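Side-chain contacts in type IV pilus secretin PilQ family protein (Vibrio cholerae, PDB 6W6M), which probably forms a ring-shaped channel in the outer membrane through which the type IV competence pilus passes during natural DNA uptake: residues N360-G365 against D370-D375; A383-N388 against F548-E553; A393-K398 against L404-L409; P424-T429 against A434-G439. All blocks are in the same frame, centred on the assembly; numbering follows the deposited sequence.

Contact 1: N360-G365 against D370-D375; sequences NLWQKG and DEFPVD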
loop_
_atom_site.group_PDB
_atom_site.type_symbol
_atom_site.label_atom_id
_atom_site.label_comp_id
_atom_site.label_asym_id
_atom_site.label_seq_id
_atom_site.Cartn_x
_atom_site.Cartn_y
_atom_site.Cartn_z
ATOM N N ASN A 360 -36.004 54.862 44.642
ATOM C CA ASN A 360 -36.392 56.233 44.955
ATOM C C ASN A 360 -37.051 56.911 43.762
ATOM O O ASN A 360 -37.902 57.787 43.933
ATOM C CB ASN A 360 -35.181 57.039 45.414
ATOM C CG ASN A 360 -34.684 56.622 46.771
ATOM O OD1 ASN A 360 -35.381 55.955 47.524
ATOM N ND2 ASN A 360 -33.471 57.025 47.096
ATOM N N LEU A 361 -36.658 56.543 42.546
ATOM C CA LEU A 361 -37.310 57.137 41.385
ATOM C C LEU A 361 -38.704 56.560 41.180
ATOM O O LEU A 361 -39.547 57.182 40.527
ATOM C CB LEU A 361 -36.454 56.943 40.136
ATOM C CG LEU A 361 -35.093 57.638 40.134
ATOM C CD1 LEU A 361 -34.362 57.356 38.845
ATOM C CD2 LEU A 361 -35.250 59.123 40.334
ATOM N N TRP A 362 -38.968 55.366 41.714
ATOM C CA TRP A 362 -40.307 54.799 41.582
ATOM C C TRP A 362 -41.278 55.402 42.586
ATOM O O TRP A 362 -42.428 55.686 42.244
ATOM C CB TRP A 362 -40.270 53.286 41.746
ATOM C CG TRP A 362 -41.626 52.664 41.708
ATOM C CD1 TRP A 362 -42.290 52.219 40.607
ATOM C CD2 TRP A 362 -42.487 52.412 42.822
ATOM N NE1 TRP A 362 -43.507 51.702 40.965
ATOM C CE2 TRP A 362 -43.653 51.812 42.320
ATOM C CE3 TRP A 362 -42.383 52.636 44.195
ATOM C CZ2 TRP A 362 -44.708 51.432 43.142
ATOM C CZ3 TRP A 362 -43.429 52.259 45.008
ATOM C CH2 TRP A 362 -44.577 51.664 44.481
ATOM N N GLN A 363 -40.851 55.593 43.832
ATOM C CA GLN A 363 -41.752 56.163 44.823
ATOM C C GLN A 363 -41.833 57.666 44.608
ATOM O O GLN A 363 -41.594 58.461 45.519
ATOM C CB GLN A 363 -41.304 55.820 46.244
ATOM C CG GLN A 363 -39.876 56.160 46.569
ATOM C CD GLN A 363 -39.535 55.861 48.004
ATOM O OE1 GLN A 363 -40.377 55.402 48.766
ATOM N NE2 GLN A 363 -38.295 56.122 48.383
ATOM N N LYS A 364 -42.157 58.019 43.377
ATOM C CA LYS A 364 -42.366 59.381 42.888
ATOM C C LYS A 364 -43.072 59.220 41.544
ATOM O O LYS A 364 -43.632 58.153 41.225
ATOM C CB LYS A 364 -41.041 60.112 42.643
ATOM C CG LYS A 364 -40.140 60.298 43.853
ATOM C CD LYS A 364 -40.792 61.183 44.901
ATOM C CE LYS A 364 -39.853 61.421 46.071
ATOM N NZ LYS A 364 -40.485 62.268 47.122
ATOM N N GLY A 365 -43.090 60.273 40.740
ATOM C CA GLY A 365 -43.670 60.071 39.428
ATOM C C GLY A 365 -42.688 59.821 38.306
ATOM O O GLY A 365 -43.097 59.843 37.142
ATOM N N ASP A 370 -44.633 50.878 36.392
ATOM C CA ASP A 370 -44.862 50.810 37.835
ATOM C C ASP A 370 -45.855 49.695 38.154
ATOM O O ASP A 370 -47.069 49.895 38.095
ATOM C CB ASP A 370 -45.349 52.154 38.369
ATOM C CG ASP A 370 -46.632 52.611 37.718
ATOM O OD1 ASP A 370 -46.874 52.225 36.555
ATOM O OD2 ASP A 370 -47.405 53.340 38.375
ATOM N N GLU A 371 -45.338 48.515 38.483
ATOM C CA GLU A 371 -46.136 47.537 39.209
ATOM C C GLU A 371 -45.542 47.268 40.586
ATOM O O GLU A 371 -46.212 47.514 41.593
ATOM C CB GLU A 371 -46.284 46.241 38.396
ATOM C CG GLU A 371 -47.098 46.343 37.116
ATOM C CD GLU A 371 -47.139 45.052 36.335
ATOM O OE1 GLU A 371 -46.385 44.120 36.679
ATOM O OE2 GLU A 371 -47.926 44.970 35.370
ATOM N N PHE A 372 -44.305 46.780 40.661
ATOM C CA PHE A 372 -43.468 46.895 41.847
ATOM C C PHE A 372 -42.049 46.472 41.492
ATOM O O PHE A 372 -41.852 45.399 40.913
ATOM C CB PHE A 372 -44.012 46.060 43.008
ATOM C CG PHE A 372 -43.608 46.578 44.352
ATOM C CD1 PHE A 372 -43.955 47.854 44.746
ATOM C CD2 PHE A 372 -42.882 45.794 45.222
ATOM C CE1 PHE A 372 -43.583 48.335 45.977
ATOM C CE2 PHE A 372 -42.509 46.275 46.455
ATOM C CZ PHE A 372 -42.861 47.543 46.833
ATOM N N PRO A 373 -41.042 47.275 41.809
ATOM C CA PRO A 373 -39.660 46.809 41.649
ATOM C C PRO A 373 -39.246 45.873 42.773
ATOM O O PRO A 373 -38.613 46.306 43.739
ATOM C CB PRO A 373 -38.850 48.111 41.663
ATOM C CG PRO A 373 -39.684 49.063 42.434
ATOM C CD PRO A 373 -41.111 48.708 42.143
ATOM N N VAL A 374 -39.602 44.590 42.661
ATOM C CA VAL A 374 -39.384 43.658 43.767
ATOM C C VAL A 374 -37.898 43.464 44.025
ATOM O O VAL A 374 -37.477 43.196 45.157
ATOM C CB VAL A 374 -40.084 42.319 43.489
ATOM C CG1 VAL A 374 -40.157 41.502 44.757
ATOM C CG2 VAL A 374 -41.469 42.555 42.930
ATOM N N ASP A 375 -37.080 43.589 42.984
ATOM C CA ASP A 375 -35.640 43.422 43.118
ATOM C C ASP A 375 -34.928 44.707 43.508
ATOM O O ASP A 375 -33.956 44.659 44.268
ATOM C CB ASP A 375 -35.059 42.893 41.811
ATOM C CG ASP A 375 -35.439 41.456 41.558
ATOM O OD1 ASP A 375 -35.902 40.793 42.509
ATOM O OD2 ASP A 375 -35.291 40.994 40.409
#

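Contact 2: A383-N388 against F548-E553; sequences ASTSAN and FRRTYE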
loop_
_atom_site.group_PDB
_atom_site.type_symbol
_atom_site.label_atom_id
_atom_site.label_comp_id
_atom_site.label_asym_id
_atom_site.label_seq_id
_atom_site.Cartn_x
_atom_site.Cartn_y
_atom_site.Cartn_z
ATOM N N ALA A 383 -30.548 35.460 50.883
ATOM C CA ALA A 383 -31.429 34.341 51.170
ATOM C C ALA A 383 -30.691 33.012 51.077
ATOM O O ALA A 383 -29.809 32.822 50.238
ATOM C CB ALA A 383 -32.609 34.332 50.204
ATOM N N SER A 384 -31.079 32.081 51.945
ATOM C CA SER A 384 -30.571 30.718 51.877
ATOM C C SER A 384 -30.970 30.073 50.559
ATOM O O SER A 384 -32.156 29.904 50.272
ATOM C CB SER A 384 -31.104 29.900 53.047
ATOM O OG SER A 384 -31.056 28.519 52.762
ATOM N N THR A 385 -29.974 29.704 49.764
ATOM C CA THR A 385 -30.178 29.231 48.397
ATOM C C THR A 385 -30.192 27.708 48.387
ATOM O O THR A 385 -29.140 27.067 48.343
ATOM C CB THR A 385 -29.089 29.773 47.476
ATOM O OG1 THR A 385 -27.807 29.346 47.951
ATOM C CG2 THR A 385 -29.136 31.292 47.434
ATOM N N SER A 386 -31.387 27.134 48.412
ATOM C CA SER A 386 -31.581 25.688 48.378
ATOM C C SER A 386 -33.006 25.437 47.912
ATOM O O SER A 386 -33.774 26.372 47.675
ATOM C CB SER A 386 -31.321 25.045 49.738
ATOM O OG SER A 386 -30.035 25.373 50.222
ATOM N N ALA A 387 -33.356 24.161 47.778
ATOM C CA ALA A 387 -34.696 23.788 47.354
ATOM C C ALA A 387 -35.594 23.358 48.505
ATOM O O ALA A 387 -36.815 23.294 48.327
ATOM C CB ALA A 387 -34.630 22.661 46.318
ATOM N N ASN A 388 -35.023 23.061 49.669
ATOM C CA ASN A 388 -35.773 22.621 50.833
ATOM C C ASN A 388 -35.705 23.617 51.980
ATOM O O ASN A 388 -35.971 23.247 53.125
ATOM C CB ASN A 388 -35.266 21.259 51.302
ATOM C CG ASN A 388 -35.095 20.281 50.171
ATOM O OD1 ASN A 388 -34.127 19.531 50.131
ATOM N ND2 ASN A 388 -36.036 20.282 49.241
ATOM N N PHE A 548 -27.644 40.462 59.184
ATOM C CA PHE A 548 -26.838 41.093 58.146
ATOM C C PHE A 548 -25.862 40.117 57.504
ATOM O O PHE A 548 -24.802 40.519 57.029
ATOM C CB PHE A 548 -26.063 42.280 58.706
ATOM C CG PHE A 548 -26.924 43.399 59.195
ATOM C CD1 PHE A 548 -27.422 44.340 58.314
ATOM C CD2 PHE A 548 -27.216 43.528 60.540
ATOM C CE1 PHE A 548 -28.203 45.374 58.764
ATOM C CE2 PHE A 548 -27.998 44.556 60.988
ATOM C CZ PHE A 548 -28.490 45.482 60.101
ATOM N N ARG A 549 -26.181 38.828 57.460
ATOM C CA ARG A 549 -25.188 37.870 56.991
ATOM C C ARG A 549 -25.867 36.572 56.592
ATOM O O ARG A 549 -26.912 36.205 57.131
ATOM C CB ARG A 549 -24.136 37.603 58.060
ATOM C CG ARG A 549 -24.621 36.756 59.186
ATOM C CD ARG A 549 -23.709 36.850 60.361
ATOM N NE ARG A 549 -24.203 36.052 61.468
ATOM C CZ ARG A 549 -23.810 36.198 62.725
ATOM N NH1 ARG A 549 -22.921 37.122 63.041
ATOM N NH2 ARG A 549 -24.317 35.424 63.666
ATOM N N ARG A 550 -25.243 35.871 55.649
ATOM C CA ARG A 550 -25.603 34.500 55.317
ATOM C C ARG A 550 -24.439 33.597 55.673
ATOM O O ARG A 550 -23.282 33.939 55.410
ATOM C CB ARG A 550 -25.957 34.340 53.844
ATOM C CG ARG A 550 -26.175 32.906 53.440
ATOM C CD ARG A 550 -26.759 32.806 52.059
ATOM N NE ARG A 550 -25.934 33.487 51.078
ATOM C CZ ARG A 550 -26.330 33.788 49.851
ATOM N NH1 ARG A 550 -27.549 33.476 49.450
ATOM N NH2 ARG A 550 -25.507 34.409 49.027
ATOM N N THR A 551 -24.754 32.456 56.272
ATOM C CA THR A 551 -23.793 31.508 56.810
ATOM C C THR A 551 -24.055 30.115 56.249
ATOM O O THR A 551 -25.203 29.666 56.171
ATOM C CB THR A 551 -23.870 31.493 58.339
ATOM O OG1 THR A 551 -25.191 31.132 58.749
ATOM C CG2 THR A 551 -23.507 32.833 58.927
ATOM N N TYR A 552 -22.976 29.429 55.868
ATOM C CA TYR A 552 -23.057 28.113 55.247
ATOM C C TYR A 552 -22.021 27.202 55.880
ATOM O O TYR A 552 -20.891 27.634 56.111
ATOM C CB TYR A 552 -22.820 28.228 53.743
ATOM C CG TYR A 552 -22.787 26.918 53.009
ATOM C CD1 TYR A 552 -23.954 26.230 52.714
ATOM C CD2 TYR A 552 -21.587 26.353 52.629
ATOM C CE1 TYR A 552 -23.926 25.035 52.051
ATOM C CE2 TYR A 552 -21.550 25.155 51.972
ATOM C CZ TYR A 552 -22.720 24.500 51.682
ATOM O OH TYR A 552 -22.679 23.301 51.020
ATOM N N GLU A 553 -22.390 25.955 56.155
ATOM C CA GLU A 553 -21.462 25.019 56.773
ATOM C C GLU A 553 -21.757 23.585 56.359
ATOM O O GLU A 553 -22.911 23.152 56.371
ATOM C CB GLU A 553 -21.515 25.130 58.275
ATOM C CG GLU A 553 -20.536 24.246 58.963
ATOM C CD GLU A 553 -20.576 24.413 60.456
ATOM O OE1 GLU A 553 -21.413 25.204 60.937
ATOM O OE2 GLU A 553 -19.769 23.761 61.151
#

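Contact 3: A393-K398 against L404-L409; sequences AFQVAK and LLDLEL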
loop_
_atom_site.group_PDB
_atom_site.type_symbol
_atom_site.label_atom_id
_atom_site.label_comp_id
_atom_site.label_asym_id
_atom_site.label_seq_id
_atom_site.Cartn_x
_atom_site.Cartn_y
_atom_site.Cartn_z
ATOM N N ALA A 393 -41.758 35.427 57.127
ATOM C CA ALA A 393 -41.644 36.844 56.811
ATOM C C ALA A 393 -42.662 37.812 57.394
ATOM O O ALA A 393 -43.867 37.564 57.350
ATOM C CB ALA A 393 -41.651 36.996 55.298
ATOM N N PHE A 394 -42.168 38.909 57.953
ATOM C CA PHE A 394 -42.965 39.898 58.661
ATOM C C PHE A 394 -42.950 41.217 57.902
ATOM O O PHE A 394 -42.004 41.532 57.176
ATOM C CB PHE A 394 -42.446 40.120 60.079
ATOM C CG PHE A 394 -42.270 38.856 60.870
ATOM C CD1 PHE A 394 -41.018 38.286 61.021
ATOM C CD2 PHE A 394 -43.353 38.240 61.468
ATOM C CE1 PHE A 394 -40.853 37.132 61.750
ATOM C CE2 PHE A 394 -43.190 37.085 62.198
ATOM C CZ PHE A 394 -41.939 36.531 62.338
ATOM N N GLN A 395 -44.004 42.005 58.096
ATOM C CA GLN A 395 -44.191 43.223 57.322
ATOM C C GLN A 395 -44.813 44.308 58.187
ATOM O O GLN A 395 -45.504 44.015 59.162
ATOM C CB GLN A 395 -45.073 42.964 56.104
ATOM C CG GLN A 395 -45.108 44.094 55.120
ATOM C CD GLN A 395 -46.109 43.866 54.027
ATOM O OE1 GLN A 395 -47.225 43.434 54.276
ATOM N NE2 GLN A 395 -45.714 44.148 52.803
ATOM N N VAL A 396 -44.533 45.561 57.842
ATOM C CA VAL A 396 -45.225 46.721 58.392
ATOM C C VAL A 396 -45.446 47.700 57.252
ATOM O O VAL A 396 -44.490 48.320 56.773
ATOM C CB VAL A 396 -44.439 47.390 59.527
ATOM C CG1 VAL A 396 -45.042 48.732 59.843
ATOM C CG2 VAL A 396 -44.451 46.527 60.759
ATOM N N ALA A 397 -46.690 47.830 56.807
ATOM C CA ALA A 397 -47.014 48.669 55.663
ATOM C C ALA A 397 -48.094 49.655 56.058
ATOM O O ALA A 397 -49.198 49.244 56.423
ATOM C CB ALA A 397 -47.488 47.830 54.473
ATOM N N LYS A 398 -47.787 50.948 55.975
ATOM C CA LYS A 398 -48.755 51.998 56.259
ATOM C C LYS A 398 -49.470 52.481 55.009
ATOM O O LYS A 398 -50.701 52.442 54.949
ATOM C CB LYS A 398 -48.076 53.190 56.943
ATOM C CG LYS A 398 -47.259 52.844 58.167
ATOM C CD LYS A 398 -48.104 52.700 59.407
ATOM C CE LYS A 398 -47.213 52.528 60.631
ATOM N NZ LYS A 398 -47.980 52.189 61.861
ATOM N N LEU A 404 -42.860 51.506 54.503
ATOM C CA LEU A 404 -42.997 50.066 54.327
ATOM C C LEU A 404 -41.707 49.412 54.793
ATOM O O LEU A 404 -40.621 49.932 54.529
ATOM C CB LEU A 404 -43.280 49.708 52.864
ATOM C CG LEU A 404 -43.637 48.264 52.520
ATOM C CD1 LEU A 404 -44.604 48.232 51.364
ATOM C CD2 LEU A 404 -42.422 47.466 52.162
ATOM N N LEU A 405 -41.829 48.284 55.488
ATOM C CA LEU A 405 -40.629 47.542 55.852
ATOM C C LEU A 405 -40.922 46.049 55.896
ATOM O O LEU A 405 -41.936 45.626 56.451
ATOM C CB LEU A 405 -40.056 48.026 57.186
ATOM C CG LEU A 405 -38.710 47.540 57.700
ATOM C CD1 LEU A 405 -38.003 48.631 58.494
ATOM C CD2 LEU A 405 -38.909 46.298 58.554
ATOM N N ASP A 406 -40.014 45.261 55.312
ATOM C CA ASP A 406 -40.149 43.814 55.181
ATOM C C ASP A 406 -38.927 43.103 55.749
ATOM O O ASP A 406 -37.797 43.569 55.580
ATOM C CB ASP A 406 -40.297 43.413 53.724
ATOM C CG ASP A 406 -41.621 43.802 53.144
ATOM O OD1 ASP A 406 -42.264 44.714 53.691
ATOM O OD2 ASP A 406 -42.030 43.184 52.148
ATOM N N LEU A 407 -39.156 41.940 56.370
ATOM C CA LEU A 407 -38.067 41.139 56.922
ATOM C C LEU A 407 -38.384 39.655 56.828
ATOM O O LEU A 407 -39.360 39.206 57.424
ATOM C CB LEU A 407 -37.802 41.509 58.382
ATOM C CG LEU A 407 -36.736 40.714 59.139
ATOM C CD1 LEU A 407 -35.375 40.903 58.520
ATOM C CD2 LEU A 407 -36.694 41.123 60.591
ATOM N N GLU A 408 -37.537 38.888 56.135
ATOM C CA GLU A 408 -37.720 37.449 55.970
ATOM C C GLU A 408 -36.479 36.690 56.416
ATOM O O GLU A 408 -35.356 37.079 56.085
ATOM C CB GLU A 408 -38.028 37.095 54.521
ATOM C CG GLU A 408 -38.296 35.626 54.306
ATOM C CD GLU A 408 -38.648 35.298 52.872
ATOM O OE1 GLU A 408 -38.645 36.217 52.034
ATOM O OE2 GLU A 408 -38.915 34.115 52.572
ATOM N N LEU A 409 -36.669 35.578 57.155
ATOM C CA LEU A 409 -35.610 34.672 57.569
ATOM C C LEU A 409 -35.783 33.332 56.873
ATOM O O LEU A 409 -36.908 32.904 56.613
ATOM C CB LEU A 409 -35.631 34.457 59.077
ATOM C CG LEU A 409 -35.332 35.668 59.950
ATOM C CD1 LEU A 409 -35.538 35.318 61.400
ATOM C CD2 LEU A 409 -33.921 36.152 59.727
#

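Contact 4: P424-T429 against A434-G439; sequences PRLITT and AYIEQG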
loop_
_atom_site.group_PDB
_atom_site.type_symbol
_atom_site.label_atom_id
_atom_site.label_comp_id
_atom_site.label_asym_id
_atom_site.label_seq_id
_atom_site.Cartn_x
_atom_site.Cartn_y
_atom_site.Cartn_z
ATOM N N PRO A 424 -18.020 -11.728 48.201
ATOM C CA PRO A 424 -17.965 -12.948 47.377
ATOM C C PRO A 424 -17.139 -14.083 47.982
ATOM O O PRO A 424 -16.291 -13.843 48.834
ATOM C CB PRO A 424 -17.354 -12.440 46.067
ATOM C CG PRO A 424 -16.600 -11.244 46.437
ATOM C CD PRO A 424 -17.287 -10.611 47.585
ATOM N N ARG A 425 -17.375 -15.322 47.555
ATOM C CA ARG A 425 -16.633 -16.482 48.036
ATOM C C ARG A 425 -16.295 -17.386 46.867
ATOM O O ARG A 425 -16.949 -17.358 45.829
ATOM C CB ARG A 425 -17.414 -17.315 49.048
ATOM C CG ARG A 425 -18.250 -16.571 49.997
ATOM C CD ARG A 425 -19.505 -17.340 50.273
ATOM N NE ARG A 425 -19.225 -18.724 50.597
ATOM C CZ ARG A 425 -20.162 -19.606 50.913
ATOM N NH1 ARG A 425 -19.837 -20.857 51.196
ATOM N NH2 ARG A 425 -21.429 -19.231 50.945
ATOM N N LEU A 426 -15.296 -18.232 47.075
ATOM C CA LEU A 426 -14.898 -19.213 46.077
ATOM C C LEU A 426 -14.343 -20.431 46.787
ATOM O O LEU A 426 -13.851 -20.340 47.907
ATOM C CB LEU A 426 -13.830 -18.657 45.136
ATOM C CG LEU A 426 -14.134 -17.506 44.207
ATOM C CD1 LEU A 426 -12.868 -17.105 43.537
ATOM C CD2 LEU A 426 -15.139 -17.946 43.205
ATOM N N ILE A 427 -14.392 -21.564 46.099
ATOM C CA ILE A 427 -13.630 -22.750 46.474
ATOM C C ILE A 427 -12.825 -23.182 45.253
ATOM O O ILE A 427 -13.289 -23.040 44.121
ATOM C CB ILE A 427 -14.533 -23.887 46.996
ATOM C CG1 ILE A 427 -15.187 -23.479 48.307
ATOM C CG2 ILE A 427 -13.767 -25.185 47.168
ATOM C CD1 ILE A 427 -16.263 -24.391 48.756
ATOM N N THR A 428 -11.603 -23.655 45.473
ATOM C CA THR A 428 -10.714 -24.002 44.367
ATOM C C THR A 428 -9.677 -25.008 44.854
ATOM O O THR A 428 -9.604 -25.323 46.042
ATOM C CB THR A 428 -10.049 -22.751 43.783
ATOM O OG1 THR A 428 -9.354 -23.089 42.580
ATOM C CG2 THR A 428 -9.076 -22.153 44.769
ATOM N N THR A 429 -8.853 -25.460 43.905
ATOM C CA THR A 429 -7.768 -26.448 44.146
ATOM C C THR A 429 -6.433 -25.700 44.277
ATOM O O THR A 429 -6.280 -24.662 43.616
ATOM C CB THR A 429 -7.700 -27.486 43.010
ATOM O OG1 THR A 429 -8.937 -28.204 42.942
ATOM C CG2 THR A 429 -6.683 -28.570 43.338
ATOM N N ALA A 434 -8.829 -19.016 40.034
ATOM C CA ALA A 434 -10.288 -19.001 40.024
ATOM C C ALA A 434 -10.788 -17.563 40.073
ATOM O O ALA A 434 -10.086 -16.656 40.531
ATOM C CB ALA A 434 -10.845 -19.817 41.185
ATOM N N TYR A 435 -12.019 -17.363 39.594
ATOM C CA TYR A 435 -12.632 -16.038 39.574
ATOM C C TYR A 435 -14.138 -16.154 39.759
ATOM O O TYR A 435 -14.745 -17.161 39.411
ATOM C CB TYR A 435 -12.315 -15.284 38.273
ATOM C CG TYR A 435 -12.864 -15.953 37.048
ATOM C CD1 TYR A 435 -14.136 -15.665 36.597
ATOM C CD2 TYR A 435 -12.103 -16.864 36.325
ATOM C CE1 TYR A 435 -14.633 -16.257 35.471
ATOM C CE2 TYR A 435 -12.594 -17.454 35.199
ATOM C CZ TYR A 435 -13.860 -17.150 34.778
ATOM O OH TYR A 435 -14.367 -17.740 33.653
ATOM N N ILE A 436 -14.733 -15.100 40.311
ATOM C CA ILE A 436 -16.186 -14.950 40.352
ATOM C C ILE A 436 -16.544 -13.482 40.128
ATOM O O ILE A 436 -15.874 -12.586 40.652
ATOM C CB ILE A 436 -16.791 -15.498 41.669
ATOM C CG1 ILE A 436 -18.318 -15.461 41.615
ATOM C CG2 ILE A 436 -16.279 -14.767 42.883
ATOM C CD1 ILE A 436 -18.989 -16.227 42.676
ATOM N N GLU A 437 -17.601 -13.238 39.344
ATOM C CA GLU A 437 -17.944 -11.914 38.830
ATOM C C GLU A 437 -19.441 -11.650 38.870
ATOM O O GLU A 437 -20.248 -12.573 38.848
ATOM C CB GLU A 437 -17.516 -11.740 37.383
ATOM C CG GLU A 437 -16.107 -11.355 37.173
ATOM C CD GLU A 437 -15.771 -11.316 35.712
ATOM O OE1 GLU A 437 -16.580 -11.833 34.922
ATOM O OE2 GLU A 437 -14.708 -10.771 35.346
ATOM N N GLN A 438 -19.801 -10.368 38.878
ATOM C CA GLN A 438 -21.196 -9.942 38.776
ATOM C C GLN A 438 -21.231 -8.474 38.366
ATOM O O GLN A 438 -20.732 -7.623 39.103
ATOM C CB GLN A 438 -21.909 -10.146 40.095
ATOM C CG GLN A 438 -23.388 -9.977 40.010
ATOM C CD GLN A 438 -24.039 -9.916 41.358
ATOM O OE1 GLN A 438 -24.950 -10.677 41.650
ATOM N NE2 GLN A 438 -23.576 -9.010 42.195
ATOM N N GLY A 439 -21.818 -8.166 37.216
ATOM C CA GLY A 439 -21.884 -6.777 36.795
ATOM C C GLY A 439 -22.424 -6.535 35.407
ATOM O O GLY A 439 -23.391 -7.176 35.012
#

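Contact 1: N360-G365 against D370-D375
W362, at the C-terminal end of helix 357-362, presents its indole to three residues of the returning chain, and each meets a different part of it. D370 comes first. Its backbone CA lies at the edge of the indole in the ring plane, while its CB stands 3.2 Å from W362 NE1. With CG between the backbone N and the carbonyl carbon (chi1 59°), the carboxylate is led away from the ring, as suits a charged group on an exposed loop. E371 sets out away from the indole and packs on A368 of a neighbouring subunit. F372 starts out away from the helix, but its ring swings back, and its edge is set against the six-membered ring of W362. The planes are 89° apart and the centroids 5.3 Å, a T-shaped pair in which F372 CE1 lies 3.8 Å from W362 CH2. P373 then places its CD directly over the five-membered ring of W362, 3.8 Å from that ring's centroid, in a CH-pi contact on the ring normal. A polarised proline methylene suits an electron-rich indole face, and the inverse gamma turn centred on P373 bends the chain before helix 374-377. F372 also packs on L361 of that neighbouring subunit, so its apolar packing extends to the next protomer. The indole thus packs against the connection between two short helices through a T-shaped pair and a CH-pi contact. Its setting, a helix-bearing excursion between barrel strands at the surface, is consistent with the amphipathic helix loop of secretins.

Contact 2: A383-N388 against F548-E553
R550 reaches from its strand to the backbone of A383, where its NH1 gives a hydrogen bond to A383 O. The bond is modelled very short and bent (137° at the hydrogen), so its exact geometry is doubtful; the carbonyl oxygen does lie at the edge of the guanidinium, near its plane. The arginine leaves the strand with CG anti to the backbone N (chi1 173°) and stays extended at chi2, which brings R550 CD to 3.6 Å from A383 O. A bend at chi3 (56°) then sets NH1 facing the carbonyl of A383, and CD and NH1 both lie beside the oxygen. Arginine fits the place because it can serve two partners at once: its NH2 makes a salt bridge with D533 of the adjacent strand.

The other end of the contact is looser. T385 is exposed, and only its CG2 methyl approaches, obliquely, to 3.4 Å from R550 NH1. A threonine can offer this methyl to the arginine while keeping its hydroxyl on another branch. Beyond it S386 turns to its own chain, with OG bonded to T385 O from above the carbonyl plane. S384, by contrast, is buried, its CA 4.4 Å from R550 CD, and its backbone N is bonded to S410 OG.

R550 thus links, by a bond of uncertain length, the loop between strands 380-382 and 390-397 to strand 549-568, which is itself hydrogen-bonded to strand 320-347 along one edge and strand 518-534 along the other, with N388 of a neighbouring subunit packing on the arginine.

Contact 3: A393-K398 against L404-L409
Q395 and D406 lie side by side across a non-hydrogen-bonded pair of this antiparallel hairpin, pointing the same way into buried surroundings. They run alongside one another without bonding: Q395 NE2 stays 3.6 Å from D406 OD1, and the amide and carboxylate planes are 66° apart. The glutamine extends from the sheet with CG anti to the backbone N (chi1 -169°), and its CG methylene is what D406 OD1 meets. Next along the same face, A393 CB sits 3.7 Å from E408 CB. The small alanine lets the glutamate stem pass beside it to a salt bridge between E408 OE1 and R341 NH2. At the other end, A397 CB packs against L404 CD1 at 4.3 Å.

F394, V396, L405 and L407 point to the opposite face, an apolar one largely on the surface. F394 and L407 form a hydrogen-bonded pair, with F394 N 2.9 Å from L407 O in a nearly straight N-H...O hydrogen bond (169°), and L407 N returns a bond to F394 O. V396 and L405 repeat this two-way exchange, while CA-H...O contacts fill the intervening steps.

Strand 404-429 binds strand 320-347 along its other edge, and F377 of helix 374-377 rests on L404 and D406. Strand 390-397 instead pairs through A393, F394 and Q395 with a strand of a neighbouring subunit, so the hairpin carries the barrel sheet across the subunit boundary.

Contact 4: P424-T429 against A434-G439
This is face-to-face packing of two beta layers: L426, P424 and T428 on strand 424-429 meet I436 and A434 on strand 434-438 mainly through side chains. The strand axes pass 7.6 Å apart at closest, with directions at 152°, too distant for the backbones to pair. Each strand finds its ladder elsewhere: 424-429 bonds to strand 320-347, and 434-438 to strand 456-471. The short connection between the two therefore carries the chain from one layer to the other, as expected for the double-walled barrel of secretins, in which an inner gate sheet lines an outer wall.

L426 is central to the contact. Its CG is anti to the carbonyl carbon (chi1 -65°), and the two methyls part from there: CD2 meets the branch point of I436 at CB and CG2, while CD1 reaches A434 CB at 4.1 Å. The leucine and isoleucine slide past each other in opposite directions, so the branched chains overlap along their flanks. On one side P424 CB lies 4.1 Å from I436 CG2. On the other, T428 OG1 is 3.9 Å from A434 CB, a small methyl that suits the closer approach of the strands there. R425 and I427 point away, as do Y435 and E437.

V466 also packs on L426, and I506 of a neighbouring subunit on I436. Apart from the T428 hydroxyl, which has a weak bond to Q432 O, the side-chain interface is hydrocarbon, with backbone carbonyls of R425 and Y435 beside methyl groups. Such a seam implies cohesion through burial and fit of apolar side chains, the strands' hydrogen bonding lying within each layer.

Overall arrangement
From the N terminus, strand 320-347 leads to contact 1, which closes a short loop between helices 357-362 and 374-377. Contact 2 opens next, at 383-388, but closes only at 548-553, 160 residues later. Contacts 3 and 4 are nested inside that long loop and follow in series without crossing. Both use strand 404-429: contact 3 near its start, joining it to strand 390-397, and contact 4 near its end, where strand 434-444 begins the second layer. Their centres are about 67 Å apart, whereas the centres of contacts 1 and 3 are about 17 Å apart. Contact 2 brings the last strand, 549-568, back beside the early loop, tying the barrel strands together.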